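Local coordinates for protein oxidoreductase (Listeria innocua, PDB 3E18) that binds NAD and is probably a dehydrogenase of the GFO/IDH/MocA family, although its substrate and exact reaction are unknown, at residues Lys135-Gln140 against Gly144-Leu149; Phe187-Asn192 against Asn220-Gln225. All blocks are in the same frame, centred on the assembly; numbering follows the deposited sequence.

Interaction 1 (Lys135-Gln140 against Gly144-Leu149); sequences KEMFEQ and GEMFHL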
ATOM      1  N   LYS A 135      14.575 -13.880   1.352  1.00 25.86           N
ATOM      2  CA  LYS A 135      14.521 -15.309   1.055  1.00 29.26           C
ATOM      3  C   LYS A 135      14.959 -16.116   2.271  1.00 26.69           C
ATOM      4  O   LYS A 135      14.341 -17.113   2.609  1.00 26.26           O
ATOM      5  CB  LYS A 135      15.404 -15.632  -0.155  1.00 30.34           C
ATOM      6  CG  LYS A 135      15.295 -17.063  -0.646  1.00 31.37           C
ATOM      7  CD  LYS A 135      15.928 -17.176  -2.025  1.00 38.92           C
ATOM      8  CE  LYS A 135      15.456 -18.426  -2.750  1.00 42.95           C
ATOM      9  NZ  LYS A 135      16.178 -19.622  -2.248  1.00 42.21           N
ATOM     10  N   GLU A 136      16.018 -15.671   2.937  1.00 26.19           N
ATOM     11  CA  GLU A 136      16.424 -16.309   4.209  1.00 27.55           C
ATOM     12  C   GLU A 136      15.299 -16.265   5.256  1.00 33.89           C
ATOM     13  O   GLU A 136      14.937 -17.308   5.834  1.00 32.62           O
ATOM     14  CB  GLU A 136      17.714 -15.676   4.753  1.00 29.77           C
ATOM     15  CG  GLU A 136      18.216 -16.261   6.098  1.00 38.11           C
ATOM     16  CD  GLU A 136      18.832 -17.663   5.997  1.00 47.47           C
ATOM     17  OE1 GLU A 136      18.962 -18.201   4.875  1.00 36.46           O
ATOM     18  OE2 GLU A 136      19.205 -18.222   7.056  1.00 45.79           O
ATOM     19  N   MET A 137      14.719 -15.077   5.458  1.00 33.37           N
ATOM     20  CA  MET A 137      13.608 -14.908   6.407  1.00 26.75           C
ATOM     21  C   MET A 137      12.424 -15.798   6.047  1.00 29.85           C
ATOM     22  O   MET A 137      11.838 -16.429   6.919  1.00 29.74           O
ATOM     23  CB  MET A 137      13.166 -13.441   6.505  1.00 27.26           C
ATOM     24  CG  MET A 137      14.237 -12.505   7.023  1.00 30.79           C
ATOM     25  SD  MET A 137      13.799 -10.769   6.906  1.00 18.26           S
ATOM     26  CE  MET A 137      12.370 -10.703   7.975  1.00 27.17           C
ATOM     27  N   PHE A 138      12.101 -15.854   4.756  1.00 28.95           N
ATOM     28  CA  PHE A 138      10.961 -16.609   4.238  1.00 28.00           C
ATOM     29  C   PHE A 138      11.143 -18.105   4.502  1.00 32.98           C
ATOM     30  O   PHE A 138      10.229 -18.774   4.986  1.00 32.60           O
ATOM     31  CB  PHE A 138      10.809 -16.320   2.727  1.00 28.70           C
ATOM     32  CG  PHE A 138       9.544 -16.859   2.104  1.00 28.05           C
ATOM     33  CD1 PHE A 138       8.380 -16.100   2.095  1.00 31.90           C
ATOM     34  CD2 PHE A 138       9.532 -18.102   1.477  1.00 31.23           C
ATOM     35  CE1 PHE A 138       7.204 -16.600   1.515  1.00 35.25           C
ATOM     36  CE2 PHE A 138       8.374 -18.602   0.897  1.00 30.89           C
ATOM     37  CZ  PHE A 138       7.209 -17.849   0.912  1.00 33.89           C
ATOM     38  N   GLU A 139      12.332 -18.618   4.199  1.00 36.01           N
ATOM     39  CA  GLU A 139      12.615 -20.058   4.292  1.00 39.52           C
ATOM     40  C   GLU A 139      12.846 -20.527   5.726  1.00 36.86           C
ATOM     41  O   GLU A 139      12.400 -21.607   6.118  1.00 39.73           O
ATOM     42  CB  GLU A 139      13.834 -20.407   3.438  1.00 36.95           C
ATOM     43  CG  GLU A 139      13.582 -20.303   1.945  1.00 39.86           C
ATOM     44  CD  GLU A 139      14.844 -20.431   1.127  1.00 43.32           C
ATOM     45  OE1 GLU A 139      15.950 -20.350   1.704  1.00 44.79           O
ATOM     46  OE2 GLU A 139      14.723 -20.605  -0.103  1.00 52.32           O
ATOM     47  N   GLN A 140      13.527 -19.700   6.510  1.00 35.37           N
ATOM     48  CA  GLN A 140      13.843 -20.047   7.902  1.00 34.89           C
ATOM     49  C   GLN A 140      12.759 -19.673   8.901  1.00 36.67           C
ATOM     50  O   GLN A 140      12.916 -19.896  10.107  1.00 34.61           O
ATOM     51  CB  GLN A 140      15.195 -19.456   8.313  1.00 31.75           C
ATOM     52  CG  GLN A 140      16.371 -20.057   7.518  1.00 41.14           C
ATOM     53  CD  GLN A 140      16.362 -21.585   7.511  1.00 48.65           C
ATOM     54  OE1 GLN A 140      16.158 -22.227   8.548  1.00 47.00           O
ATOM     55  NE2 GLN A 140      16.580 -22.172   6.339  1.00 45.90           N
ATOM     56  N   GLY A 144       8.083 -16.044  11.501  1.00 29.39           N
ATOM     57  CA  GLY A 144       7.020 -17.044  11.336  1.00 27.25           C
ATOM     58  C   GLY A 144       6.738 -17.253   9.857  1.00 33.21           C
ATOM     59  O   GLY A 144       7.636 -17.116   9.016  1.00 31.02           O
ATOM     60  N   GLU A 145       5.484 -17.566   9.538  1.00 31.78           N
ATOM     61  CA  GLU A 145       5.021 -17.692   8.158  1.00 33.14           C
ATOM     62  C   GLU A 145       4.800 -16.314   7.560  1.00 32.16           C
ATOM     63  O   GLU A 145       3.908 -15.577   8.004  1.00 28.20           O
ATOM     64  CB  GLU A 145       3.716 -18.495   8.114  1.00 35.46           C
ATOM     65  CG  GLU A 145       3.883 -19.904   8.655  1.00 50.07           C
ATOM     66  CD  GLU A 145       2.652 -20.775   8.461  1.00 65.98           C
ATOM     67  OE1 GLU A 145       1.516 -20.252   8.546  1.00 69.84           O
ATOM     68  OE2 GLU A 145       2.827 -21.993   8.235  1.00 72.82           O
ATOM     69  N   MET A 146       5.626 -15.963   6.574  1.00 30.30           N
ATOM     70  CA  MET A 146       5.544 -14.668   5.900  1.00 32.98           C
ATOM     71  C   MET A 146       4.323 -14.718   4.992  1.00 31.72           C
ATOM     72  O   MET A 146       4.254 -15.571   4.107  1.00 37.54           O
ATOM     73  CB  MET A 146       6.818 -14.404   5.083  1.00 33.34           C
ATOM     74  CG  MET A 146       7.029 -12.958   4.655  1.00 33.02           C
ATOM     75  SD  MET A 146       8.588 -12.703   3.792  1.00 21.40           S
ATOM     76  CE  MET A 146       9.758 -12.941   5.121  1.00 23.57           C
ATOM     77  N   PHE A 147       3.355 -13.830   5.225  1.00 29.82           N
ATOM     78  CA  PHE A 147       2.087 -13.868   4.474  1.00 28.29           C
ATOM     79  C   PHE A 147       1.825 -12.606   3.660  1.00 26.58           C
ATOM     80  O   PHE A 147       0.887 -12.553   2.876  1.00 20.29           O
ATOM     81  CB  PHE A 147       0.885 -14.214   5.388  1.00 29.70           C
ATOM     82  CG  PHE A 147       0.597 -13.185   6.483  1.00 28.43           C
ATOM     83  CD1 PHE A 147      -0.109 -12.016   6.209  1.00 31.03           C
ATOM     84  CD2 PHE A 147       1.003 -13.417   7.795  1.00 30.36           C
ATOM     85  CE1 PHE A 147      -0.373 -11.078   7.212  1.00 36.46           C
ATOM     86  CE2 PHE A 147       0.732 -12.500   8.801  1.00 24.60           C
ATOM     87  CZ  PHE A 147       0.054 -11.322   8.511  1.00 34.63           C
ATOM     88  N   HIS A 148       2.658 -11.582   3.826  1.00 21.56           N
ATOM     89  CA  HIS A 148       2.437 -10.356   3.106  1.00 20.30           C
ATOM     90  C   HIS A 148       3.781  -9.676   2.865  1.00 20.89           C
ATOM     91  O   HIS A 148       4.544  -9.517   3.800  1.00 23.95           O
ATOM     92  CB  HIS A 148       1.486  -9.421   3.872  1.00 23.32           C
ATOM     93  CG  HIS A 148       1.275  -8.104   3.189  1.00 27.95           C
ATOM     94  ND1 HIS A 148       0.488  -7.964   2.067  1.00 26.18           N
ATOM     95  CD2 HIS A 148       1.792  -6.876   3.442  1.00 26.69           C
ATOM     96  CE1 HIS A 148       0.516  -6.707   1.665  1.00 29.40           C
ATOM     97  NE2 HIS A 148       1.300  -6.025   2.482  1.00 29.44           N
ATOM     98  N   LEU A 149       4.070  -9.325   1.611  1.00 17.28           N
ATOM     99  CA  LEU A 149       5.373  -8.710   1.254  1.00 23.09           C
ATOM    100  C   LEU A 149       5.195  -7.428   0.492  1.00 22.94           C
ATOM    101  O   LEU A 149       4.407  -7.358  -0.435  1.00 23.94           O
ATOM    102  CB  LEU A 149       6.213  -9.666   0.385  1.00 25.40           C
ATOM    103  CG  LEU A 149       6.624 -11.030   0.950  1.00 31.24           C
ATOM    104  CD1 LEU A 149       5.532 -12.103   0.759  1.00 29.34           C
ATOM    105  CD2 LEU A 149       7.912 -11.463   0.279  1.00 27.99           C
TER
HETATM  106  O   HOH W   1       9.435 -15.547   8.068  1.00 22.88           O
HETATM  107  O   HOH W   2       7.170 -18.350   5.366  1.00 40.63           O

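Interaction 2 (Phe187-Asn192 against Asn220-Gln225); sequences FLVDSN and NGITAQ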
ATOM      1  N   PHE A 187       9.659 -16.120  -8.004  1.00 22.04           N
ATOM      2  CA  PHE A 187      10.746 -17.022  -7.619  1.00 25.58           C
ATOM      3  C   PHE A 187      10.636 -17.422  -6.133  1.00 33.13           C
ATOM      4  O   PHE A 187      10.852 -18.588  -5.790  1.00 31.81           O
ATOM      5  CB  PHE A 187      12.105 -16.362  -7.935  1.00 22.07           C
ATOM      6  CG  PHE A 187      13.311 -17.191  -7.550  1.00 29.07           C
ATOM      7  CD1 PHE A 187      13.411 -18.534  -7.925  1.00 30.39           C
ATOM      8  CD2 PHE A 187      14.365 -16.605  -6.844  1.00 30.42           C
ATOM      9  CE1 PHE A 187      14.536 -19.292  -7.581  1.00 34.48           C
ATOM     10  CE2 PHE A 187      15.498 -17.354  -6.485  1.00 34.15           C
ATOM     11  CZ  PHE A 187      15.579 -18.699  -6.863  1.00 30.38           C
ATOM     12  N   LEU A 188      10.290 -16.470  -5.263  1.00 30.71           N
ATOM     13  CA  LEU A 188      10.173 -16.744  -3.823  1.00 28.40           C
ATOM     14  C   LEU A 188       8.954 -17.597  -3.453  1.00 31.85           C
ATOM     15  O   LEU A 188       9.074 -18.586  -2.728  1.00 28.72           O
ATOM     16  CB  LEU A 188      10.146 -15.440  -3.024  1.00 32.04           C
ATOM     17  CG  LEU A 188      10.255 -15.566  -1.503  1.00 34.77           C
ATOM     18  CD1 LEU A 188      11.547 -16.276  -1.080  1.00 34.14           C
ATOM     19  CD2 LEU A 188      10.152 -14.201  -0.845  1.00 33.23           C
ATOM     20  N   VAL A 189       7.785 -17.200  -3.955  1.00 25.64           N
ATOM     21  CA  VAL A 189       6.515 -17.792  -3.536  1.00 31.50           C
ATOM     22  C   VAL A 189       6.221 -19.010  -4.402  1.00 31.00           C
ATOM     23  O   VAL A 189       6.263 -18.922  -5.624  1.00 34.32           O
ATOM     24  CB  VAL A 189       5.374 -16.742  -3.625  1.00 26.57           C
ATOM     25  CG1 VAL A 189       4.041 -17.335  -3.151  1.00 29.99           C
ATOM     26  CG2 VAL A 189       5.729 -15.501  -2.796  1.00 25.92           C
ATOM     27  N   ASP A 190       5.948 -20.146  -3.773  1.00 37.33           N
ATOM     28  CA  ASP A 190       5.630 -21.372  -4.506  1.00 38.09           C
ATOM     29  C   ASP A 190       4.123 -21.544  -4.539  1.00 40.81           C
ATOM     30  O   ASP A 190       3.553 -22.428  -3.877  1.00 38.23           O
ATOM     31  CB  ASP A 190       6.334 -22.590  -3.880  1.00 43.63           C
ATOM     32  CG  ASP A 190       6.051 -23.898  -4.625  1.00 51.05           C
ATOM     33  OD1 ASP A 190       5.924 -23.888  -5.873  1.00 48.99           O
ATOM     34  OD2 ASP A 190       5.942 -24.940  -3.943  1.00 58.25           O
ATOM     35  N   SER A 191       3.485 -20.676  -5.321  1.00 37.51           N
ATOM     36  CA  SER A 191       2.034 -20.625  -5.435  1.00 35.58           C
ATOM     37  C   SER A 191       1.655 -19.853  -6.694  1.00 35.57           C
ATOM     38  O   SER A 191       2.368 -18.939  -7.121  1.00 34.86           O
ATOM     39  CB  SER A 191       1.418 -19.951  -4.204  1.00 35.20           C
ATOM     40  OG  SER A 191       0.015 -20.148  -4.170  1.00 30.43           O
ATOM     41  N   ASN A 192       0.530 -20.236  -7.285  1.00 35.25           N
ATOM     42  CA  ASN A 192       0.010 -19.571  -8.468  1.00 37.73           C
ATOM     43  C   ASN A 192      -0.644 -18.256  -8.090  1.00 32.75           C
ATOM     44  O   ASN A 192      -1.241 -18.151  -7.024  1.00 29.47           O
ATOM     45  CB  ASN A 192      -1.036 -20.455  -9.152  1.00 40.03           C
ATOM     46  CG  ASN A 192      -0.423 -21.639  -9.889  1.00 48.14           C
ATOM     47  OD1 ASN A 192       0.765 -21.643 -10.224  1.00 51.12           O
ATOM     48  ND2 ASN A 192      -1.250 -22.646 -10.164  1.00 48.43           N
ATOM     49  N   ASN A 220      -2.492 -19.564  -2.220  1.00 35.21           N
ATOM     50  CA  ASN A 220      -2.272 -19.905  -0.811  1.00 33.80           C
ATOM     51  C   ASN A 220      -2.536 -18.770   0.202  1.00 35.54           C
ATOM     52  O   ASN A 220      -2.249 -18.914   1.389  1.00 36.71           O
ATOM     53  CB  ASN A 220      -0.873 -20.502  -0.604  1.00 31.77           C
ATOM     54  CG  ASN A 220       0.242 -19.474  -0.743  1.00 37.54           C
ATOM     55  OD1 ASN A 220       0.019 -18.319  -1.106  1.00 30.86           O
ATOM     56  ND2 ASN A 220       1.459 -19.903  -0.454  1.00 29.98           N
ATOM     57  N   GLY A 221      -3.057 -17.644  -0.271  1.00 31.97           N
ATOM     58  CA  GLY A 221      -3.492 -16.581   0.629  1.00 26.12           C
ATOM     59  C   GLY A 221      -2.448 -15.491   0.810  1.00 27.53           C
ATOM     60  O   GLY A 221      -2.743 -14.460   1.403  1.00 26.60           O
ATOM     61  N   ILE A 222      -1.238 -15.726   0.319  1.00 27.01           N
ATOM     62  CA  ILE A 222      -0.156 -14.723   0.416  1.00 24.27           C
ATOM     63  C   ILE A 222      -0.497 -13.507  -0.421  1.00 26.75           C
ATOM     64  O   ILE A 222      -1.037 -13.631  -1.527  1.00 24.24           O
ATOM     65  CB  ILE A 222       1.205 -15.323   0.033  1.00 26.38           C
ATOM     66  CG1 ILE A 222       1.652 -16.307   1.115  1.00 29.81           C
ATOM     67  CG2 ILE A 222       2.302 -14.221  -0.195  1.00 21.59           C
ATOM     68  CD1 ILE A 222       2.958 -17.011   0.809  1.00 34.02           C
ATOM     69  N   THR A 223      -0.192 -12.317   0.100  1.00 26.78           N
ATOM     70  CA  THR A 223      -0.489 -11.112  -0.630  1.00 21.98           C
ATOM     71  C   THR A 223       0.811 -10.318  -0.809  1.00 23.83           C
ATOM     72  O   THR A 223       1.783 -10.505  -0.073  1.00 22.45           O
ATOM     73  CB  THR A 223      -1.623 -10.246   0.026  1.00 22.79           C
ATOM     74  OG1 THR A 223      -1.229  -9.838   1.340  1.00 28.47           O
ATOM     75  CG2 THR A 223      -2.960 -11.015   0.106  1.00 28.68           C
ATOM     76  N   ALA A 224       0.852  -9.492  -1.829  1.00 20.74           N
ATOM     77  CA  ALA A 224       2.053  -8.692  -2.076  1.00 15.66           C
ATOM     78  C   ALA A 224       1.666  -7.415  -2.713  1.00 24.07           C
ATOM     79  O   ALA A 224       0.706  -7.362  -3.459  1.00 23.14           O
ATOM     80  CB  ALA A 224       3.045  -9.445  -2.972  1.00 19.55           C
ATOM     81  N   GLN A 225       2.437  -6.372  -2.425  1.00 21.97           N
ATOM     82  CA  GLN A 225       2.268  -5.123  -3.107  1.00 23.60           C
ATOM     83  C   GLN A 225       3.629  -4.813  -3.683  1.00 20.76           C
ATOM     84  O   GLN A 225       4.604  -4.833  -2.941  1.00 22.99           O
ATOM     85  CB  GLN A 225       1.841  -4.025  -2.140  1.00 24.07           C
ATOM     86  CG  GLN A 225       1.683  -2.651  -2.821  1.00 26.45           C
ATOM     87  CD  GLN A 225       1.072  -1.603  -1.910  1.00 33.03           C
ATOM     88  OE1 GLN A 225       0.292  -1.927  -1.025  1.00 29.78           O
ATOM     89  NE2 GLN A 225       1.437  -0.332  -2.117  1.00 21.33           N
TER

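Interaction 1 (Lys135-Gln140 against Gly144-Leu149)
Met146, at the start of strand 146-154, reaches across to Met137 and Phe138 on the last turns of helix 129-140, packing helix against sheet in the C-terminal alpha+beta domain of the GFO/IDH/MocA family. The apolar part is carried by the two ends of the Met146 side chain. Met146 CB lies 3.8 Å from Phe138 CD1, on a line oblique to the ring, while Met146 CE comes to 3.7 Å from Met137 CB and also meets the backbone at Phe138 N. With CG anti to the backbone N (chi1 -164°) and the chain turned only at chi3, -69°, the thioether passes the ring rim and the methyl folds in against the helix. Ile134 and Val241 also touch Met146, and Leu188 of helix 173-188 packs on Phe138. The Met-aromatic contact is of the edge type: Met146 SD sits in the plane of the Phe138 ring, 5.2 Å from its centroid and nearest to CD1.

Polar matching is left to water, since no direct hydrogen bond joins the two segments. One water donates to both Met137 O and Gly144 O, bridging the helix backbone to the connection that leads into the strand; its oxygen is 2.6 Å from Gly144 O. A second water donates to Phe138 O and accepts from Met146 N, so the first amide of the strand is linked to the helix. This second water also lies over the centre of one face of the Phe138 ring, its oxygen 4.1 Å above the ring plane.

Interaction 2 (Phe187-Asn192 against Asn220-Gln225)
Ser191 and Asn220 meet where the chain leaving helix 173-188 passes the turn between the antiparallel strands 211-218 and 223-229, at one edge of the helix-on-sheet packing of the C-terminal domain. The turn holds an Asx turn, in which Asn220 OD1 accepts from Ile222 N.

Followed outward, the Asn220 side chain meets Ser191 at every atom. Asn220 CB is 3.7 Å from Ser191 OG. Asn220 CG, set between the backbone N and the carbonyl carbon (chi1 71°), folds back over the turn and lies 3.5 Å from Ser191 OG. At the tip, Asn220 OD1 takes the Ile222 N-H from above its carbonyl plane, at 3.2 Å from Ile222 N and with an N-H...O angle of 162°. Asn220 OD1 also lies 3.6 Å from Ser191 OG, a contact and not a hydrogen bond, and Asn220 ND2 packs beside Ser191 CB at 3.8 Å. The amide is thereby fixed from within its own turn, and the serine lies alongside it.

The direct bond across the contact comes from the backbone. Asn220 N donates to Ser191 OG over 3.2 Å, a rather bent bond with an N-H...O angle of 140°. Ser191 OG is anti to its own backbone N, which carries the oxygen out toward the turn. Ser191 also packs on Phe218 and Glu219, and a backbone hydrogen bond between Asn192 and Glu219 continues the link.

Phe218 packs on Val189, and Leu149 on Ile222. Deeper in, buried Val189 and Ile222 meet tip to tip, Val189 CG1 4.1 Å from Ile222 CD1.

Interactions 1 and 2 lie about 11 Å apart between centres and share one mixed sheet, in which strands 146-154 and 223-229 are parallel neighbours. Their strands are joined directly: Leu149 O and Gln225 N are 3.0 Å apart, a probable hydrogen bond, and His148 ND1 probably bonds Thr223 OG1 at 2.6 Å. The helices meet as well, with Phe138 CE2 packed 3.7 Å from Leu188 O. Interaction 1 packs a helix on the start of a strand, while interaction 2 joins the chain leaving helix 173-188 to the turn before strand 223-229; both lie away from the annotated NAD-binding residues. A bound magnesium ion lies about 9 Å from the Phe138 side chain and about 7 Å from the Val189 side chain.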